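PDB 2E6U: hypothetical protein PH1109 from Pyrococcus horikoshii, which is of unknown function but belongs to the CoA-binding proteins of Rossmann-like fold and binds coenzyme A. Local coordinates for residues V104-Y109 with R131-E136. Numbering follows the deposited sequence.
With COA (coenzyme A), chain F.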
ATOM      1  N   VAL A 104       7.815  -1.411  -3.030  1.00 18.69           N
ATOM      2  CA  VAL A 104       6.696  -0.774  -3.707  1.00 18.29           C
ATOM      3  C   VAL A 104       6.011   0.182  -2.748  1.00 18.74           C
ATOM      4  O   VAL A 104       5.735  -0.196  -1.605  1.00 18.46           O
ATOM      5  CB  VAL A 104       5.656  -1.816  -4.198  1.00 18.32           C
ATOM      6  CG1 VAL A 104       4.382  -1.139  -4.802  1.00 17.39           C
ATOM      7  CG2 VAL A 104       6.292  -2.806  -5.203  1.00 18.99           C
ATOM      8  N   VAL A 105       5.731   1.404  -3.208  1.00 18.67           N
ATOM      9  CA  VAL A 105       4.848   2.322  -2.474  1.00 18.53           C
ATOM     10  C   VAL A 105       3.569   2.395  -3.288  1.00 18.60           C
ATOM     11  O   VAL A 105       3.623   2.647  -4.507  1.00 18.01           O
ATOM     12  CB  VAL A 105       5.469   3.748  -2.291  1.00 19.33           C
ATOM     13  CG1 VAL A 105       4.441   4.731  -1.708  1.00 21.25           C
ATOM     14  CG2 VAL A 105       6.689   3.698  -1.389  1.00 20.47           C
ATOM     15  N   TRP A 106       2.429   2.137  -2.646  1.00 16.53           N
ATOM     16  CA  TRP A 106       1.144   2.093  -3.348  1.00 17.41           C
ATOM     17  C   TRP A 106       0.216   3.191  -2.809  1.00 18.40           C
ATOM     18  O   TRP A 106      -0.307   3.079  -1.693  1.00 17.78           O
ATOM     19  CB  TRP A 106       0.482   0.704  -3.213  1.00 17.16           C
ATOM     20  CG  TRP A 106      -0.744   0.453  -4.054  1.00 17.15           C
ATOM     21  CD1 TRP A 106      -1.910   1.183  -4.042  1.00 17.02           C
ATOM     22  CD2 TRP A 106      -0.947  -0.599  -5.032  1.00 17.46           C
ATOM     23  NE1 TRP A 106      -2.804   0.663  -4.940  1.00 18.94           N
ATOM     24  CE2 TRP A 106      -2.242  -0.421  -5.567  1.00 18.66           C
ATOM     25  CE3 TRP A 106      -0.157  -1.679  -5.497  1.00 19.87           C
ATOM     26  CZ2 TRP A 106      -2.788  -1.277  -6.543  1.00 17.37           C
ATOM     27  CZ3 TRP A 106      -0.692  -2.529  -6.467  1.00 17.99           C
ATOM     28  CH2 TRP A 106      -1.999  -2.325  -6.981  1.00 16.84           C
ATOM     29  N   PHE A 107       0.013   4.239  -3.619  1.00 17.49           N
ATOM     30  CA  PHE A 107      -0.925   5.334  -3.283  1.00 17.82           C
ATOM     31  C   PHE A 107      -2.367   4.956  -3.648  1.00 18.09           C
ATOM     32  O   PHE A 107      -2.738   4.888  -4.852  1.00 18.96           O
ATOM     33  CB  PHE A 107      -0.520   6.629  -4.019  1.00 17.90           C
ATOM     34  CG  PHE A 107       0.780   7.215  -3.579  1.00 17.19           C
ATOM     35  CD1 PHE A 107       0.833   8.077  -2.491  1.00 15.39           C
ATOM     36  CD2 PHE A 107       1.962   6.938  -4.271  1.00 18.10           C
ATOM     37  CE1 PHE A 107       2.039   8.643  -2.083  1.00 16.00           C
ATOM     38  CE2 PHE A 107       3.176   7.495  -3.893  1.00 17.45           C
ATOM     39  CZ  PHE A 107       3.232   8.372  -2.787  1.00 18.29           C
ATOM     40  N   GLN A 108      -3.201   4.718  -2.636  1.00 16.57           N
ATOM     41  CA  GLN A 108      -4.637   4.450  -2.845  1.00 17.43           C
ATOM     42  C   GLN A 108      -5.327   5.761  -3.283  1.00 18.62           C
ATOM     43  O   GLN A 108      -4.662   6.787  -3.310  1.00 18.83           O
ATOM     44  CB  GLN A 108      -5.305   3.920  -1.574  1.00 17.53           C
ATOM     45  CG  GLN A 108      -4.805   2.520  -1.151  1.00 17.17           C
ATOM     46  CD  GLN A 108      -5.521   1.364  -1.870  1.00 17.45           C
ATOM     47  OE1 GLN A 108      -6.748   1.410  -2.177  1.00 19.76           O
ATOM     48  NE2 GLN A 108      -4.787   0.294  -2.069  1.00 15.05           N
ATOM     49  N   TYR A 109      -6.625   5.722  -3.609  1.00 20.17           N
ATOM     50  CA  TYR A 109      -7.297   6.941  -4.117  1.00 21.74           C
ATOM     51  C   TYR A 109      -7.236   8.022  -3.050  1.00 21.85           C
ATOM     52  O   TYR A 109      -7.441   7.747  -1.865  1.00 20.51           O
ATOM     53  CB  TYR A 109      -8.771   6.731  -4.459  1.00 23.67           C
ATOM     54  CG  TYR A 109      -9.121   5.538  -5.311  1.00 26.25           C
ATOM     55  CD1 TYR A 109      -8.350   5.175  -6.405  1.00 28.20           C
ATOM     56  CD2 TYR A 109     -10.283   4.811  -5.051  1.00 28.80           C
ATOM     57  CE1 TYR A 109      -8.704   4.071  -7.199  1.00 29.13           C
ATOM     58  CE2 TYR A 109     -10.643   3.707  -5.839  1.00 29.91           C
ATOM     59  CZ  TYR A 109      -9.851   3.359  -6.906  1.00 29.67           C
ATOM     60  OH  TYR A 109     -10.230   2.283  -7.682  1.00 31.77           O
ATOM     61  N   ARG A 131      -4.530   3.852  -7.642  1.00 23.44           N
ATOM     62  CA  ARG A 131      -5.156   2.556  -7.891  1.00 22.35           C
ATOM     63  C   ARG A 131      -5.547   1.952  -6.532  1.00 21.37           C
ATOM     64  O   ARG A 131      -5.040   2.387  -5.506  1.00 20.51           O
ATOM     65  CB  ARG A 131      -4.175   1.578  -8.565  1.00 22.08           C
ATOM     66  CG  ARG A 131      -3.462   2.068  -9.816  1.00 22.13           C
ATOM     67  CD  ARG A 131      -2.840   0.866 -10.544  1.00 22.13           C
ATOM     68  NE  ARG A 131      -1.900   1.256 -11.619  1.00 24.57           N
ATOM     69  CZ  ARG A 131      -1.914   0.742 -12.851  1.00 25.62           C
ATOM     70  NH1 ARG A 131      -2.820  -0.168 -13.194  1.00 25.44           N
ATOM     71  NH2 ARG A 131      -1.017   1.142 -13.745  1.00 27.51           N
ATOM     72  N   CYS A 132      -6.417   0.950  -6.537  1.00 21.16           N
ATOM     73  CA  CYS A 132      -6.748   0.211  -5.325  1.00 21.13           C
ATOM     74  C   CYS A 132      -6.189  -1.215  -5.428  1.00 20.01           C
ATOM     75  O   CYS A 132      -6.388  -1.870  -6.447  1.00 20.46           O
ATOM     76  CB  CYS A 132      -8.260   0.147  -5.141  1.00 21.46           C
ATOM     77  SG  CYS A 132      -8.784  -0.891  -3.748  1.00 23.60           S
ATOM     78  N   MET A 133      -5.510  -1.708  -4.387  1.00 19.04           N
ATOM     79  CA  MET A 133      -5.038  -3.100  -4.419  1.00 18.70           C
ATOM     80  C   MET A 133      -6.161  -4.120  -4.598  1.00 18.82           C
ATOM     81  O   MET A 133      -5.986  -5.120  -5.306  1.00 19.08           O
ATOM     82  CB  MET A 133      -4.223  -3.425  -3.146  1.00 18.01           C
ATOM     83  CG  MET A 133      -2.861  -2.766  -3.155  1.00 18.00           C
ATOM     84  SD  MET A 133      -1.757  -3.452  -1.847  1.00 19.97           S
ATOM     85  CE  MET A 133      -1.283  -5.014  -2.596  1.00 19.97           C
ATOM     86  N   MET A 134      -7.295  -3.894  -3.934  1.00 18.64           N
ATOM     87  CA  MET A 134      -8.448  -4.776  -4.081  1.00 20.90           C
ATOM     88  C   MET A 134      -9.000  -4.756  -5.516  1.00 21.34           C
ATOM     89  O   MET A 134      -9.252  -5.806  -6.117  1.00 21.16           O
ATOM     90  CB  MET A 134      -9.527  -4.401  -3.080  1.00 20.70           C
ATOM     91  CG  MET A 134     -10.866  -5.098  -3.273  1.00 21.68           C
ATOM     92  SD  MET A 134     -11.997  -4.840  -1.907  1.00 24.84           S
ATOM     93  CE  MET A 134     -12.787  -3.288  -2.355  1.00 26.71           C
ATOM     94  N   ARG A 135      -9.204  -3.558  -6.051  1.00 21.63           N
ATOM     95  CA  ARG A 135      -9.794  -3.423  -7.392  1.00 23.37           C
ATOM     96  C   ARG A 135      -8.878  -3.985  -8.461  1.00 22.26           C
ATOM     97  O   ARG A 135      -9.349  -4.672  -9.370  1.00 23.02           O
ATOM     98  CB  ARG A 135     -10.156  -1.973  -7.683  1.00 23.55           C
ATOM     99  CG  ARG A 135     -11.375  -1.505  -6.857  1.00 29.30           C
ATOM    100  CD  ARG A 135     -12.709  -1.851  -7.531  1.00 36.42           C
ATOM    101  NE  ARG A 135     -13.865  -1.380  -6.760  1.00 42.00           N
ATOM    102  CZ  ARG A 135     -14.740  -2.172  -6.133  1.00 45.05           C
ATOM    103  NH1 ARG A 135     -14.616  -3.501  -6.171  1.00 46.61           N
ATOM    104  NH2 ARG A 135     -15.759  -1.638  -5.471  1.00 46.14           N
ATOM    105  N   GLU A 136      -7.582  -3.716  -8.341  1.00 21.31           N
ATOM    106  CA  GLU A 136      -6.587  -4.253  -9.280  1.00 21.10           C
ATOM    107  C   GLU A 136      -6.499  -5.777  -9.158  1.00 21.63           C
ATOM    108  O   GLU A 136      -6.396  -6.475 -10.173  1.00 21.35           O
ATOM    109  CB  GLU A 136      -5.213  -3.613  -9.076  1.00 21.30           C
ATOM    110  CG  GLU A 136      -5.144  -2.137  -9.507  1.00 21.39           C
ATOM    111  CD  GLU A 136      -5.455  -1.951 -11.001  1.00 24.65           C
ATOM    112  OE1 GLU A 136      -6.645  -1.862 -11.358  1.00 27.15           O
ATOM    113  OE2 GLU A 136      -4.504  -1.909 -11.798  1.00 24.12           O
TER
HETATM  114  N1A COA F 200      -0.715   7.100  10.701  1.00 15.22           N
HETATM  115  C2A COA F 200      -1.552   5.961  10.358  1.00 14.39           C
HETATM  116  N3A COA F 200      -2.976   6.230  10.296  1.00 14.84           N
HETATM  117  C4A COA F 200      -3.430   7.492  10.492  1.00 16.70           C
HETATM  118  C5A COA F 200      -2.569   8.563  10.760  1.00 15.40           C
HETATM  119  C6A COA F 200      -1.192   8.345  10.876  1.00 15.32           C
HETATM  120  N6A COA F 200      -0.273   9.333  11.177  1.00 15.47           N
HETATM  121  N7A COA F 200      -3.362   9.658  10.900  1.00 15.11           N
HETATM  122  C8A COA F 200      -4.648   9.298  10.714  1.00 15.86           C
HETATM  123  N9A COA F 200      -4.668   7.967  10.452  1.00 15.85           N
HETATM  124  C1B COA F 200      -5.853   7.141  10.230  1.00 15.25           C
HETATM  125  C2B COA F 200      -6.944   7.460  11.276  1.00 17.80           C
HETATM  126  O2B COA F 200      -6.764   6.753  12.513  1.00 17.24           O
HETATM  127  C3B COA F 200      -8.237   7.134  10.533  1.00 17.98           C
HETATM  128  O3B COA F 200      -8.861   5.921  10.957  1.00 20.15           O
HETATM  129  P3B COA F 200      -9.960   5.924  12.130  1.00 18.74           P
HETATM  130  O7A COA F 200      -9.314   6.729  13.253  1.00 16.49           O
HETATM  131  O8A COA F 200     -11.159   6.606  11.514  1.00 19.35           O
HETATM  132  O9A COA F 200     -10.226   4.465  12.444  1.00 19.91           O
HETATM  133  C4B COA F 200      -7.806   7.011   9.081  1.00 16.90           C
HETATM  134  O4B COA F 200      -6.481   7.478   9.030  1.00 18.21           O
HETATM  135  C5B COA F 200      -8.588   7.889   8.109  1.00 18.60           C
HETATM  136  O5B COA F 200      -8.705   9.195   8.686  1.00 19.98           O
HETATM  137  P1A COA F 200      -8.877  10.455   7.705  1.00 22.59           P
HETATM  138  O1A COA F 200      -7.644  10.527   6.853  1.00 21.98           O
HETATM  139  O2A COA F 200      -9.224  11.582   8.666  1.00 23.79           O
HETATM  140  O3A COA F 200     -10.154   9.991   6.886  1.00 22.01           O
HETATM  141  P2A COA F 200     -10.885  10.706   5.636  1.00 23.77           P
HETATM  142  O4A COA F 200     -10.355  12.101   5.564  1.00 23.10           O
HETATM  143  O5A COA F 200     -12.337  10.341   5.775  1.00 23.63           O
HETATM  144  O6A COA F 200     -10.331   9.867   4.401  1.00 22.03           O
HETATM  145  CBP COA F 200      -8.535   8.757   3.278  1.00 17.63           C
HETATM  146  CCP COA F 200      -9.011  10.078   3.877  1.00 18.56           C
HETATM  147  CDP COA F 200      -8.379   7.682   4.362  1.00 18.71           C
HETATM  148  CEP COA F 200      -7.143   9.003   2.675  1.00 19.45           C
HETATM  149  CAP COA F 200      -9.551   8.241   2.259  1.00 19.51           C
HETATM  150  OAP COA F 200      -9.717   9.150   1.136  1.00 20.86           O
HETATM  151  C9P COA F 200      -9.039   6.857   1.848  1.00 21.62           C
HETATM  152  O9P COA F 200      -9.949   5.863   2.270  1.00 20.89           O
HETATM  153  N8P COA F 200      -8.658   6.765   0.458  1.00 19.87           N
HETATM  154  C7P COA F 200      -8.460   5.492  -0.200  1.00 18.98           C
HETATM  155  C6P COA F 200      -9.781   5.209  -0.900  1.00 20.82           C
HETATM  156  C5P COA F 200      -9.801   4.084  -1.939  1.00 22.53           C
HETATM  157  O5P COA F 200      -8.542   3.623  -2.381  1.00 19.29           O
HETATM  158  N4P COA F 200     -10.655   2.996  -1.596  1.00 24.35           N
HETATM  159  C3P COA F 200     -10.597   1.791  -2.393  1.00 32.00           C
HETATM  160  C2P COA F 200     -11.992   1.275  -2.661  1.00 37.21           C
HETATM  161  S1P COA F 200     -11.886   0.084  -4.019  1.00 45.11           S
HETATM  162  O   HOH W   1      -7.595   0.559  -9.080  1.00 29.03           O
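With its CG anti to the backbone N (chi1 -171°), W106 swings its indole from strand 104-107 toward M133, whose CG lies anti to its own carbonyl carbon and is thereby carried over the ring. M133 CG sits 3.4 Å from the centroid of the six-membered ring of W106, a CH-pi contact over the centre of one face; SD follows at greater distance above the same ring, making this a Met-aromatic pair. The indole is also fixed in rotation, because W106 NE1 donates to R131 O at 2.9 Å, the acceptor lying close to the ring plane although the N-H arrives from above the carbonyl plane. E136 CG meets the ring edge at W106 CZ2, while the carboxylate turns away to form a salt bridge from OE2 to R131 NH1 (2.8 Å); D8 engages R131 too. C132 N-caps the helix, its SG accepting from R135 N at 3.5 Å, and the same sulfur lies 3.3 Å from S1P of coenzyme A. Nearby, Y109 N donates a hydrogen bond to O5P of coenzyme A (3.1 Å). The contact thus exemplifies a Rossmann-like arrangement in which loops beyond the strand ends and a helix start meet coenzyme A: strand 104-107 runs between parallel strands 80-83 and 126-129, and helix 12-21 packs against W106 and M133 through L19 and against E136 through I15, beside helix 133-141.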